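Local atomic coordinates of mitogen-activated protein kinase kinase kinase 7 interacting protein 1 (Anopheles gambiae, PDB entry 2IRM), a protein that probably acts as an adaptor that associates with the kinase TAK1 and triggers its autophosphorylation, feeding JNK and NF-kappa-B signalling. Residues R38-L43 / V64-L69; A54-H59 / S155-A160; L193-N198 / E255-G260. One frame throughout, in Å; residues are numbered along the deposited sequence.

Interaction 1: R38-L43 / V64-L69; sequences RDKKCL and VAENAL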
ATOM      1  N   ARG A  38       1.650   0.318 -11.165  1.00 53.80           N
ATOM      2  CA  ARG A  38       0.774  -0.583 -10.433  1.00 53.14           C
ATOM      3  C   ARG A  38       0.134   0.140  -9.238  1.00 52.47           C
ATOM      4  O   ARG A  38      -0.785  -0.381  -8.614  1.00 52.48           O
ATOM      5  CB  ARG A  38       1.546  -1.827  -9.980  1.00 53.43           C
ATOM      6  CG  ARG A  38       2.048  -2.730 -11.110  1.00 53.68           C
ATOM      7  CD  ARG A  38       1.148  -3.951 -11.265  1.00 53.83           C
ATOM      8  NE  ARG A  38       1.649  -4.926 -12.240  1.00 54.26           N
ATOM      9  CZ  ARG A  38       2.543  -5.876 -11.975  1.00 53.77           C
ATOM     10  NH1 ARG A  38       3.070  -5.987 -10.762  1.00 54.13           N
ATOM     11  NH2 ARG A  38       2.918  -6.716 -12.926  1.00 53.46           N
ATOM     12  N   ASP A  39       0.628   1.337  -8.928  1.00 51.61           N
ATOM     13  CA  ASP A  39       0.050   2.177  -7.887  1.00 51.11           C
ATOM     14  C   ASP A  39      -1.107   3.035  -8.413  1.00 50.55           C
ATOM     15  O   ASP A  39      -0.984   3.731  -9.430  1.00 50.50           O
ATOM     16  CB  ASP A  39       1.118   3.096  -7.298  1.00 51.37           C
ATOM     17  CG  ASP A  39       1.921   2.450  -6.173  1.00 53.02           C
ATOM     18  OD1 ASP A  39       1.650   1.291  -5.767  1.00 54.96           O
ATOM     19  OD2 ASP A  39       2.846   3.130  -5.681  1.00 54.45           O
ATOM     20  N   LYS A  40      -2.232   2.994  -7.708  1.00 49.86           N
ATOM     21  CA  LYS A  40      -3.379   3.839  -8.045  1.00 48.98           C
ATOM     22  C   LYS A  40      -3.685   4.821  -6.914  1.00 48.41           C
ATOM     23  O   LYS A  40      -3.757   4.440  -5.746  1.00 48.35           O
ATOM     24  CB  LYS A  40      -4.597   2.989  -8.413  1.00 48.85           C
ATOM     25  CG  LYS A  40      -4.412   2.198  -9.713  1.00 49.40           C
ATOM     26  CD  LYS A  40      -4.531   3.103 -10.947  1.00 51.01           C
ATOM     27  CE  LYS A  40      -3.763   2.569 -12.144  1.00 50.73           C
ATOM     28  NZ  LYS A  40      -3.458   3.661 -13.121  1.00 51.16           N
ATOM     29  N   LYS A  41      -3.825   6.091  -7.275  1.00 47.75           N
ATOM     30  CA  LYS A  41      -3.956   7.171  -6.306  1.00 47.12           C
ATOM     31  C   LYS A  41      -5.272   7.910  -6.464  1.00 46.59           C
ATOM     32  O   LYS A  41      -5.875   7.901  -7.530  1.00 46.53           O
ATOM     33  CB  LYS A  41      -2.782   8.160  -6.422  1.00 47.04           C
ATOM     34  CG  LYS A  41      -2.115   8.184  -7.791  1.00 47.75           C
ATOM     35  CD  LYS A  41      -1.845   9.603  -8.297  1.00 48.43           C
ATOM     36  CE  LYS A  41      -1.831   9.624  -9.821  1.00 48.03           C
ATOM     37  NZ  LYS A  41      -1.719  10.996 -10.365  1.00 49.04           N
ATOM     38  N   CYS A  42      -5.722   8.519  -5.377  1.00 46.19           N
ATOM     39  CA  CYS A  42      -6.797   9.487  -5.420  1.00 45.96           C
ATOM     40  C   CYS A  42      -6.527  10.591  -4.405  1.00 45.72           C
ATOM     41  O   CYS A  42      -5.994  10.344  -3.327  1.00 45.64           O
ATOM     42  CB  CYS A  42      -8.158   8.823  -5.180  1.00 45.91           C
ATOM     43  SG  CYS A  42      -9.318   9.826  -4.206  1.00 46.59           S
ATOM     44  N   LEU A  43      -6.878  11.813  -4.783  1.00 45.60           N
ATOM     45  CA  LEU A  43      -6.818  12.982  -3.911  1.00 45.57           C
ATOM     46  C   LEU A  43      -8.056  13.821  -4.228  1.00 45.46           C
ATOM     47  O   LEU A  43      -7.985  14.910  -4.801  1.00 45.36           O
ATOM     48  CB  LEU A  43      -5.517  13.763  -4.116  1.00 45.55           C
ATOM     49  CG  LEU A  43      -4.654  13.545  -5.370  1.00 45.88           C
ATOM     50  CD1 LEU A  43      -5.452  13.479  -6.693  1.00 46.46           C
ATOM     51  CD2 LEU A  43      -3.605  14.635  -5.435  1.00 45.86           C
ATOM     52  N   VAL A  64      -6.828  -5.354  -9.763  1.00 44.47           N
ATOM     53  CA  VAL A  64      -7.495  -5.273  -8.458  1.00 44.50           C
ATOM     54  C   VAL A  64      -7.444  -3.872  -7.817  1.00 44.53           C
ATOM     55  O   VAL A  64      -8.441  -3.412  -7.267  1.00 44.30           O
ATOM     56  CB  VAL A  64      -6.976  -6.364  -7.480  1.00 44.38           C
ATOM     57  CG1 VAL A  64      -7.614  -6.210  -6.113  1.00 44.29           C
ATOM     58  CG2 VAL A  64      -7.244  -7.756  -8.045  1.00 43.67           C
ATOM     59  N   ALA A  65      -6.289  -3.209  -7.896  1.00 44.76           N
ATOM     60  CA  ALA A  65      -6.116  -1.874  -7.330  1.00 45.01           C
ATOM     61  C   ALA A  65      -7.010  -0.863  -8.040  1.00 45.57           C
ATOM     62  O   ALA A  65      -7.684  -0.063  -7.378  1.00 45.80           O
ATOM     63  CB  ALA A  65      -4.667  -1.446  -7.394  1.00 44.83           C
ATOM     64  N   GLU A  66      -7.018  -0.901  -9.377  1.00 45.99           N
ATOM     65  CA  GLU A  66      -7.954  -0.104 -10.183  1.00 46.45           C
ATOM     66  C   GLU A  66      -9.383  -0.287  -9.667  1.00 46.25           C
ATOM     67  O   GLU A  66      -9.980   0.649  -9.142  1.00 46.51           O
ATOM     68  CB  GLU A  66      -7.886  -0.501 -11.662  1.00 46.24           C
ATOM     69  CG  GLU A  66      -6.921   0.308 -12.531  1.00 47.18           C
ATOM     70  CD  GLU A  66      -6.634  -0.365 -13.892  1.00 47.64           C
ATOM     71  OE1 GLU A  66      -6.353   0.353 -14.888  1.00 48.00           O
ATOM     72  OE2 GLU A  66      -6.687  -1.622 -13.964  1.00 49.67           O
ATOM     73  N   ASN A  67      -9.902  -1.506  -9.787  1.00 46.17           N
ATOM     74  CA  ASN A  67     -11.265  -1.838  -9.382  1.00 46.24           C
ATOM     75  C   ASN A  67     -11.613  -1.454  -7.954  1.00 46.32           C
ATOM     76  O   ASN A  67     -12.731  -1.030  -7.688  1.00 46.40           O
ATOM     77  CB  ASN A  67     -11.529  -3.331  -9.569  1.00 46.35           C
ATOM     78  CG  ASN A  67     -11.527  -3.746 -11.024  1.00 46.54           C
ATOM     79  OD1 ASN A  67     -11.822  -2.950 -11.912  1.00 46.81           O
ATOM     80  ND2 ASN A  67     -11.190  -5.009 -11.277  1.00 47.46           N
ATOM     81  N   ALA A  68     -10.659  -1.619  -7.043  1.00 46.45           N
ATOM     82  CA  ALA A  68     -10.876  -1.311  -5.637  1.00 46.67           C
ATOM     83  C   ALA A  68     -11.023   0.183  -5.369  1.00 47.02           C
ATOM     84  O   ALA A  68     -11.876   0.572  -4.579  1.00 47.20           O
ATOM     85  CB  ALA A  68      -9.779  -1.902  -4.776  1.00 46.53           C
ATOM     86  N   LEU A  69     -10.208   1.017  -6.015  1.00 47.31           N
ATOM     87  CA  LEU A  69     -10.301   2.457  -5.809  1.00 47.94           C
ATOM     88  C   LEU A  69     -11.634   2.993  -6.336  1.00 48.74           C
ATOM     89  O   LEU A  69     -12.330   3.741  -5.640  1.00 48.64           O
ATOM     90  CB  LEU A  69      -9.147   3.180  -6.497  1.00 47.95           C
ATOM     91  CG  LEU A  69      -8.577   4.522  -5.993  1.00 47.90           C
ATOM     92  CD1 LEU A  69      -8.331   5.448  -7.178  1.00 47.19           C
ATOM     93  CD2 LEU A  69      -9.427   5.239  -4.938  1.00 48.26           C
TER
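The carbonyl oxygen of Arg38 faces the methyl group of Ala65, with Arg38 O 4.2 Å from Ala65 CB, where strand 39-45 begins to run under helix 63-75. This is the outer layer of the PP2C-type sandwich, a helix lying on a sheet. The two short axes approach to 8.2 Å at 17°, so strand and helix travel nearly the same way. No hydrogen bond joins them, and the evidence for contact is van der Waals.

Asp39 turns its side chain from the helix into the sandwich, where it is hydrogen-bonded to Ser57 and Thr349. Lys40 points back toward the helix. Its CG sits beside the backbone N (chi1 -67°) and the chain bends at chi2 (-75°), which carries the methylenes past the helix. Lys40 CG lies 4.3 Å from Ala65 CB, and Lys40 CE passes 3.9 Å from Glu66 CG. The two long chains pass at a slant, aliphatic part on aliphatic part. Their charged ends do not touch, Lys40 NZ being 4.7 Å from Glu66 OE1, so any attraction between them is probably a weak electrostatic one.

The side chain of Lys41 again leads away, but its backbone meets the helix: Lys41 O is 3.5 Å from Leu69 CD1. Cys42 returns to the helix-facing side, and its sulfur is tied in a disulfide to Cys44, two residues further along the same strand. Leu69 is buried and also rests on Leu56 of strand 50-59. With its CG anti to the backbone N, the branch extends toward the strand and sets both methyls against the cysteine: Leu69 CD2 is 3.8 Å and Leu69 CD1 3.9 Å from Cys42 CB.

Interaction 2: A54-H59 / S155-A160; sequences AILSGH and SSAVLA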
ATOM      1  N   ALA A  54      -6.050   8.371  -0.968  1.00 43.90           N
ATOM      2  CA  ALA A  54      -5.868   6.930  -1.000  1.00 43.59           C
ATOM      3  C   ALA A  54      -4.759   6.534  -1.955  1.00 43.50           C
ATOM      4  O   ALA A  54      -4.590   7.142  -3.008  1.00 43.29           O
ATOM      5  CB  ALA A  54      -7.165   6.260  -1.407  1.00 43.79           C
ATOM      6  N   ILE A  55      -3.991   5.523  -1.562  1.00 43.60           N
ATOM      7  CA  ILE A  55      -3.089   4.838  -2.479  1.00 43.58           C
ATOM      8  C   ILE A  55      -3.397   3.361  -2.423  1.00 43.48           C
ATOM      9  O   ILE A  55      -3.511   2.769  -1.352  1.00 43.38           O
ATOM     10  CB  ILE A  55      -1.598   5.026  -2.148  1.00 43.55           C
ATOM     11  CG1 ILE A  55      -1.256   6.494  -1.923  1.00 43.45           C
ATOM     12  CG2 ILE A  55      -0.747   4.469  -3.278  1.00 43.63           C
ATOM     13  CD1 ILE A  55       0.129   6.695  -1.358  1.00 43.80           C
ATOM     14  N   LEU A  56      -3.544   2.775  -3.596  1.00 43.76           N
ATOM     15  CA  LEU A  56      -3.772   1.354  -3.704  1.00 44.01           C
ATOM     16  C   LEU A  56      -2.649   0.754  -4.509  1.00 44.19           C
ATOM     17  O   LEU A  56      -2.470   1.092  -5.692  1.00 44.22           O
ATOM     18  CB  LEU A  56      -5.124   1.073  -4.344  1.00 43.82           C
ATOM     19  CG  LEU A  56      -6.204   1.296  -3.298  1.00 44.18           C
ATOM     20  CD1 LEU A  56      -6.752   2.717  -3.397  1.00 43.97           C
ATOM     21  CD2 LEU A  56      -7.292   0.262  -3.465  1.00 44.87           C
ATOM     22  N   SER A  57      -1.877  -0.111  -3.853  1.00 44.04           N
ATOM     23  CA  SER A  57      -0.709  -0.703  -4.475  1.00 43.93           C
ATOM     24  C   SER A  57      -1.052  -2.061  -5.013  1.00 43.78           C
ATOM     25  O   SER A  57      -1.312  -2.979  -4.256  1.00 43.74           O
ATOM     26  CB  SER A  57       0.424  -0.792  -3.472  1.00 44.06           C
ATOM     27  OG  SER A  57       0.902   0.506  -3.161  1.00 44.90           O
ATOM     28  N   GLY A  58      -1.075  -2.176  -6.332  1.00 44.11           N
ATOM     29  CA  GLY A  58      -1.396  -3.443  -6.973  1.00 44.61           C
ATOM     30  C   GLY A  58      -0.229  -4.406  -6.873  1.00 44.92           C
ATOM     31  O   GLY A  58       0.926  -4.006  -7.058  1.00 45.03           O
ATOM     32  N   HIS A  59      -0.532  -5.668  -6.568  1.00 44.94           N
ATOM     33  CA  HIS A  59       0.475  -6.725  -6.525  1.00 45.16           C
ATOM     34  C   HIS A  59       0.327  -7.736  -7.665  1.00 45.00           C
ATOM     35  O   HIS A  59      -0.738  -8.338  -7.842  1.00 45.15           O
ATOM     36  CB  HIS A  59       0.439  -7.423  -5.170  1.00 45.22           C
ATOM     37  CG  HIS A  59       0.752  -6.510  -4.032  1.00 46.38           C
ATOM     38  ND1 HIS A  59      -0.127  -6.289  -2.991  1.00 47.46           N
ATOM     39  CD2 HIS A  59       1.835  -5.732  -3.789  1.00 46.83           C
ATOM     40  CE1 HIS A  59       0.409  -5.426  -2.147  1.00 47.64           C
ATOM     41  NE2 HIS A  59       1.601  -5.074  -2.606  1.00 47.65           N
ATOM     42  N   SER A 155      -4.236  -6.413  -4.092  1.00 44.40           N
ATOM     43  CA  SER A 155      -3.796  -5.046  -3.806  1.00 44.39           C
ATOM     44  C   SER A 155      -3.759  -4.651  -2.334  1.00 44.34           C
ATOM     45  O   SER A 155      -4.702  -4.907  -1.583  1.00 44.69           O
ATOM     46  CB  SER A 155      -4.659  -4.035  -4.558  1.00 44.38           C
ATOM     47  OG  SER A 155      -4.175  -2.723  -4.356  1.00 44.76           O
ATOM     48  N   SER A 156      -2.662  -4.017  -1.932  1.00 44.01           N
ATOM     49  CA  SER A 156      -2.624  -3.302  -0.668  1.00 43.76           C
ATOM     50  C   SER A 156      -3.383  -2.007  -0.864  1.00 43.49           C
ATOM     51  O   SER A 156      -3.581  -1.574  -2.003  1.00 43.56           O
ATOM     52  CB  SER A 156      -1.183  -2.994  -0.266  1.00 43.85           C
ATOM     53  OG  SER A 156      -0.598  -4.105   0.378  1.00 43.96           O
ATOM     54  N   ALA A 157      -3.784  -1.379   0.238  1.00 43.21           N
ATOM     55  CA  ALA A 157      -4.581  -0.150   0.192  1.00 42.81           C
ATOM     56  C   ALA A 157      -4.356   0.716   1.422  1.00 42.48           C
ATOM     57  O   ALA A 157      -4.248   0.195   2.532  1.00 43.24           O
ATOM     58  CB  ALA A 157      -6.048  -0.504   0.076  1.00 42.68           C
ATOM     59  N   VAL A 158      -4.289   2.030   1.239  1.00 41.82           N
ATOM     60  CA  VAL A 158      -4.364   2.949   2.380  1.00 41.30           C
ATOM     61  C   VAL A 158      -5.254   4.119   2.026  1.00 41.23           C
ATOM     62  O   VAL A 158      -4.960   4.858   1.090  1.00 41.27           O
ATOM     63  CB  VAL A 158      -2.985   3.480   2.806  1.00 41.21           C
ATOM     64  CG1 VAL A 158      -2.317   4.227   1.656  1.00 41.23           C
ATOM     65  CG2 VAL A 158      -3.108   4.373   4.035  1.00 40.63           C
ATOM     66  N   LEU A 159      -6.351   4.295   2.753  1.00 41.08           N
ATOM     67  CA  LEU A 159      -7.215   5.427   2.449  1.00 40.90           C
ATOM     68  C   LEU A 159      -7.616   6.269   3.637  1.00 40.12           C
ATOM     69  O   LEU A 159      -8.322   5.822   4.525  1.00 39.87           O
ATOM     70  CB  LEU A 159      -8.412   5.036   1.556  1.00 41.27           C
ATOM     71  CG  LEU A 159      -9.404   3.895   1.790  1.00 42.00           C
ATOM     72  CD1 LEU A 159     -10.339   4.214   2.949  1.00 43.76           C
ATOM     73  CD2 LEU A 159     -10.229   3.677   0.528  1.00 41.14           C
ATOM     74  N   ALA A 160      -7.125   7.503   3.624  1.00 39.73           N
ATOM     75  CA  ALA A 160      -7.494   8.528   4.588  1.00 39.25           C
ATOM     76  C   ALA A 160      -8.694   9.286   4.061  1.00 38.95           C
ATOM     77  O   ALA A 160      -8.697   9.728   2.912  1.00 38.57           O
ATOM     78  CB  ALA A 160      -6.329   9.481   4.824  1.00 39.15           C
TER
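Ser156 O is gripped by two donors from opposite faces of its carbonyl plane, Ser57 N across the strands at 2.9 Å and the hydroxyl Ser155 OG at 2.7 Å. Ser57 N stands well above that plane (47° out of it). The hydroxyl gets there because Ser155 OG is anti to its backbone N (chi1 -176°). Ser156 N returns a bond to Ser57 O, and Ile55 and Val158 exchange a second reciprocal pair, with Val158 N 2.8 Å from Ile55 O. With the strand directions 172° apart, this defines an antiparallel pairing.

Side chains alternate between the two faces of the sheet. Ala54, Leu56, Ser155, Ala157 and Leu159 lie on the face covered by helix 63-75; there Leu56 CG is 3.8 Å from Ala157 CB. Ile55, Ser57, Ser156 and Val158 face the second sheet, and both Ile55 and Val158 touch Leu273 there.

At the strand end, the His59 ring presents its CE1 edge to the hydroxyl of Ser156, itself hydrogen-bonded to Asn174 N, while Ser57 O lies above one ring face, offset toward the rim. The OG of Ser57 is held by Asp39 and by Ser276 N. Ser57-Gly58-His59 probably corresponds to the strand-end Asp-Gly-His sequence of active PP2C phosphatases, whose aspartate and glycine carbonyl bind metal, and the paired strands belong to the central PP2C-type beta sandwich.

Interaction 3: L193-N198 / E255-G260; sequences LSVDHN and EPEIVG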
ATOM      1  N   LEU A 193      -0.635   5.950  11.874  1.00 49.06           N
ATOM      2  CA  LEU A 193      -2.033   5.547  12.079  1.00 48.91           C
ATOM      3  C   LEU A 193      -2.307   4.195  11.419  1.00 48.77           C
ATOM      4  O   LEU A 193      -3.201   3.439  11.841  1.00 48.75           O
ATOM      5  CB  LEU A 193      -3.006   6.594  11.514  1.00 49.06           C
ATOM      6  CG  LEU A 193      -3.043   8.063  11.961  1.00 48.71           C
ATOM      7  CD1 LEU A 193      -2.840   8.220  13.466  1.00 48.95           C
ATOM      8  CD2 LEU A 193      -2.010   8.851  11.192  1.00 48.68           C
ATOM      9  N   SER A 194      -1.538   3.915  10.369  1.00 48.43           N
ATOM     10  CA  SER A 194      -1.606   2.657   9.645  1.00 48.23           C
ATOM     11  C   SER A 194      -1.096   1.483  10.491  1.00 47.99           C
ATOM     12  O   SER A 194      -0.396   1.674  11.492  1.00 48.12           O
ATOM     13  CB  SER A 194      -0.814   2.789   8.338  1.00 48.22           C
ATOM     14  OG  SER A 194       0.032   1.672   8.086  1.00 49.23           O
ATOM     15  N   VAL A 195      -1.469   0.272  10.094  1.00 47.58           N
ATOM     16  CA  VAL A 195      -0.901  -0.938  10.671  1.00 47.16           C
ATOM     17  C   VAL A 195      -0.352  -1.777   9.532  1.00 46.99           C
ATOM     18  O   VAL A 195      -1.097  -2.198   8.647  1.00 46.75           O
ATOM     19  CB  VAL A 195      -1.942  -1.733  11.504  1.00 47.17           C
ATOM     20  CG1 VAL A 195      -1.558  -3.201  11.609  1.00 47.06           C
ATOM     21  CG2 VAL A 195      -2.112  -1.116  12.892  1.00 46.69           C
ATOM     22  N   ASP A 196       0.961  -1.988   9.551  1.00 47.05           N
ATOM     23  CA  ASP A 196       1.645  -2.772   8.529  1.00 47.00           C
ATOM     24  C   ASP A 196       1.202  -4.212   8.583  1.00 46.93           C
ATOM     25  O   ASP A 196       1.351  -4.877   9.617  1.00 47.28           O
ATOM     26  CB  ASP A 196       3.144  -2.686   8.726  1.00 46.82           C
ATOM     27  CG  ASP A 196       3.651  -1.273   8.591  1.00 48.71           C
ATOM     28  OD1 ASP A 196       3.339  -0.629   7.554  1.00 50.55           O
ATOM     29  OD2 ASP A 196       4.351  -0.802   9.519  1.00 49.81           O
ATOM     30  N   HIS A 197       0.623  -4.686   7.485  1.00 46.65           N
ATOM     31  CA  HIS A 197       0.222  -6.079   7.408  1.00 46.58           C
ATOM     32  C   HIS A 197       1.230  -6.856   6.593  1.00 46.62           C
ATOM     33  O   HIS A 197       0.924  -7.306   5.491  1.00 46.90           O
ATOM     34  CB  HIS A 197      -1.183  -6.228   6.838  1.00 46.60           C
ATOM     35  CG  HIS A 197      -2.251  -5.640   7.708  1.00 46.51           C
ATOM     36  ND1 HIS A 197      -3.231  -4.803   7.218  1.00 45.83           N
ATOM     37  CD2 HIS A 197      -2.482  -5.756   9.037  1.00 46.23           C
ATOM     38  CE1 HIS A 197      -4.026  -4.436   8.210  1.00 46.14           C
ATOM     39  NE2 HIS A 197      -3.595  -5.002   9.324  1.00 46.12           N
ATOM     40  N   ASN A 198       2.428  -7.007   7.164  1.00 46.31           N
ATOM     41  CA  ASN A 198       3.539  -7.760   6.588  1.00 46.09           C
ATOM     42  C   ASN A 198       4.531  -8.193   7.666  1.00 45.92           C
ATOM     43  O   ASN A 198       4.288  -7.999   8.859  1.00 45.93           O
ATOM     44  CB  ASN A 198       4.265  -6.914   5.562  1.00 46.06           C
ATOM     45  CG  ASN A 198       4.606  -5.552   6.089  1.00 46.66           C
ATOM     46  OD1 ASN A 198       4.309  -4.543   5.448  1.00 49.21           O
ATOM     47  ND2 ASN A 198       5.220  -5.500   7.268  1.00 45.46           N
ATOM     48  N   GLU A 255      -8.596  -8.708   6.701  1.00 51.32           N
ATOM     49  CA  GLU A 255      -9.060  -8.032   7.899  1.00 51.49           C
ATOM     50  C   GLU A 255      -8.375  -6.678   8.036  1.00 50.96           C
ATOM     51  O   GLU A 255      -7.372  -6.561   8.733  1.00 50.94           O
ATOM     52  CB  GLU A 255      -8.821  -8.907   9.113  1.00 51.60           C
ATOM     53  CG  GLU A 255      -9.639  -8.476  10.302  1.00 55.15           C
ATOM     54  CD  GLU A 255     -10.501  -9.599  10.839  1.00 59.14           C
ATOM     55  OE1 GLU A 255     -11.464  -9.302  11.590  1.00 59.72           O
ATOM     56  OE2 GLU A 255     -10.220 -10.778  10.490  1.00 61.19           O
ATOM     57  N   PRO A 256      -8.911  -5.652   7.346  1.00 50.63           N
ATOM     58  CA  PRO A 256      -8.331  -4.316   7.300  1.00 50.29           C
ATOM     59  C   PRO A 256      -8.434  -3.631   8.637  1.00 50.13           C
ATOM     60  O   PRO A 256      -9.188  -4.078   9.487  1.00 50.26           O
ATOM     61  CB  PRO A 256      -9.221  -3.597   6.299  1.00 50.26           C
ATOM     62  CG  PRO A 256     -10.504  -4.308   6.380  1.00 50.21           C
ATOM     63  CD  PRO A 256     -10.138  -5.726   6.536  1.00 50.47           C
ATOM     64  N   GLU A 257      -7.682  -2.554   8.817  1.00 50.09           N
ATOM     65  CA  GLU A 257      -7.672  -1.826  10.079  1.00 50.08           C
ATOM     66  C   GLU A 257      -8.284  -0.441   9.888  1.00 49.67           C
ATOM     67  O   GLU A 257      -7.929   0.273   8.936  1.00 49.48           O
ATOM     68  CB  GLU A 257      -6.244  -1.687  10.600  1.00 50.44           C
ATOM     69  CG  GLU A 257      -6.140  -1.551  12.112  1.00 51.67           C
ATOM     70  CD  GLU A 257      -5.964  -2.891  12.800  1.00 54.03           C
ATOM     71  OE1 GLU A 257      -6.462  -3.030  13.946  1.00 55.33           O
ATOM     72  OE2 GLU A 257      -5.328  -3.802  12.198  1.00 54.46           O
ATOM     73  N   ILE A 258      -9.189  -0.070  10.798  1.00 49.00           N
ATOM     74  CA  ILE A 258      -9.910   1.193  10.695  1.00 48.65           C
ATOM     75  C   ILE A 258      -9.827   2.037  11.959  1.00 48.42           C
ATOM     76  O   ILE A 258     -10.316   1.650  13.016  1.00 48.29           O
ATOM     77  CB  ILE A 258     -11.382   0.973  10.293  1.00 48.71           C
ATOM     78  CG1 ILE A 258     -11.467   0.572   8.824  1.00 48.29           C
ATOM     79  CG2 ILE A 258     -12.197   2.241  10.497  1.00 49.33           C
ATOM     80  CD1 ILE A 258     -12.711  -0.141   8.480  1.00 46.76           C
ATOM     81  N   VAL A 259      -9.214   3.208  11.824  1.00 48.35           N
ATOM     82  CA  VAL A 259      -9.065   4.140  12.936  1.00 48.46           C
ATOM     83  C   VAL A 259      -9.972   5.351  12.703  1.00 48.20           C
ATOM     84  O   VAL A 259     -10.014   5.898  11.598  1.00 48.27           O
ATOM     85  CB  VAL A 259      -7.595   4.571  13.131  1.00 48.57           C
ATOM     86  CG1 VAL A 259      -7.374   5.076  14.567  1.00 49.05           C
ATOM     87  CG2 VAL A 259      -6.638   3.404  12.821  1.00 48.77           C
ATOM     88  N   GLY A 260     -10.691   5.763  13.745  1.00 47.86           N
ATOM     89  CA  GLY A 260     -11.866   6.591  13.549  1.00 47.68           C
ATOM     90  C   GLY A 260     -12.027   7.868  14.333  1.00 47.61           C
ATOM     91  O   GLY A 260     -12.153   7.854  15.554  1.00 47.86           O
TER
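His197 and Glu257 meet at the edge of the imidazole: Glu257 OE2 lies in the ring plane, 3.6 Å from His197 NE2, with ring and carboxylate planes 34° apart. The pair is an approach and not a hydrogen bond. The same oxygen borders a methyl, Val195 CG1 being 3.9 Å from Glu257 OE2, while Val195 CG2 lies 4.1 Å from Glu257 CG. A bend at chi2 (92°) folds the glutamate chain across both residues. Further along, Val259 CG2 rests 3.6 Å from Leu193 O. The two segments run in opposite directions (170°), with Leu193, Val195 and His197 making the contacts of the first.

Behind this shell, backbone and polar bonds set the positions. His197 ND1 is hydrogen-bonded to Gly173 N; that bond, with Val195 O over the centre of one ring face, is consistent with a fixed turn of the imidazole. Glu257 and Val259 pair through their backbones with Asn171 and Leu169 of strand 166-172, and Leu193 with Ala177 of strand 176-181. The contact thus bridges strand 257-263 of one sheet and the loop leaving strand 189-192 of the other, at a surface edge of the two-sheet PP2C-type sandwich.

From the N terminus, strand 39-45 is followed by strand 50-59, which leads to helix 63-75; interaction 1 closes this 20-residue excursion by returning the helix to the first strand. Interaction 2 starts inside that loop, at 54-59, and closes beyond it at 155-160 after a largely helical excursion of 95 residues, so the two cross. They also touch, their centres about 6 Å apart, with Leu56 N meeting Lys40 O at 2.7 Å. Interaction 3 follows in series, closing a 56-residue loop; its centre is about 12 Å from that of interaction 2. Together they tie helix to sheet, strand to strand, and the loop leaving one sheet to an edge strand of the other.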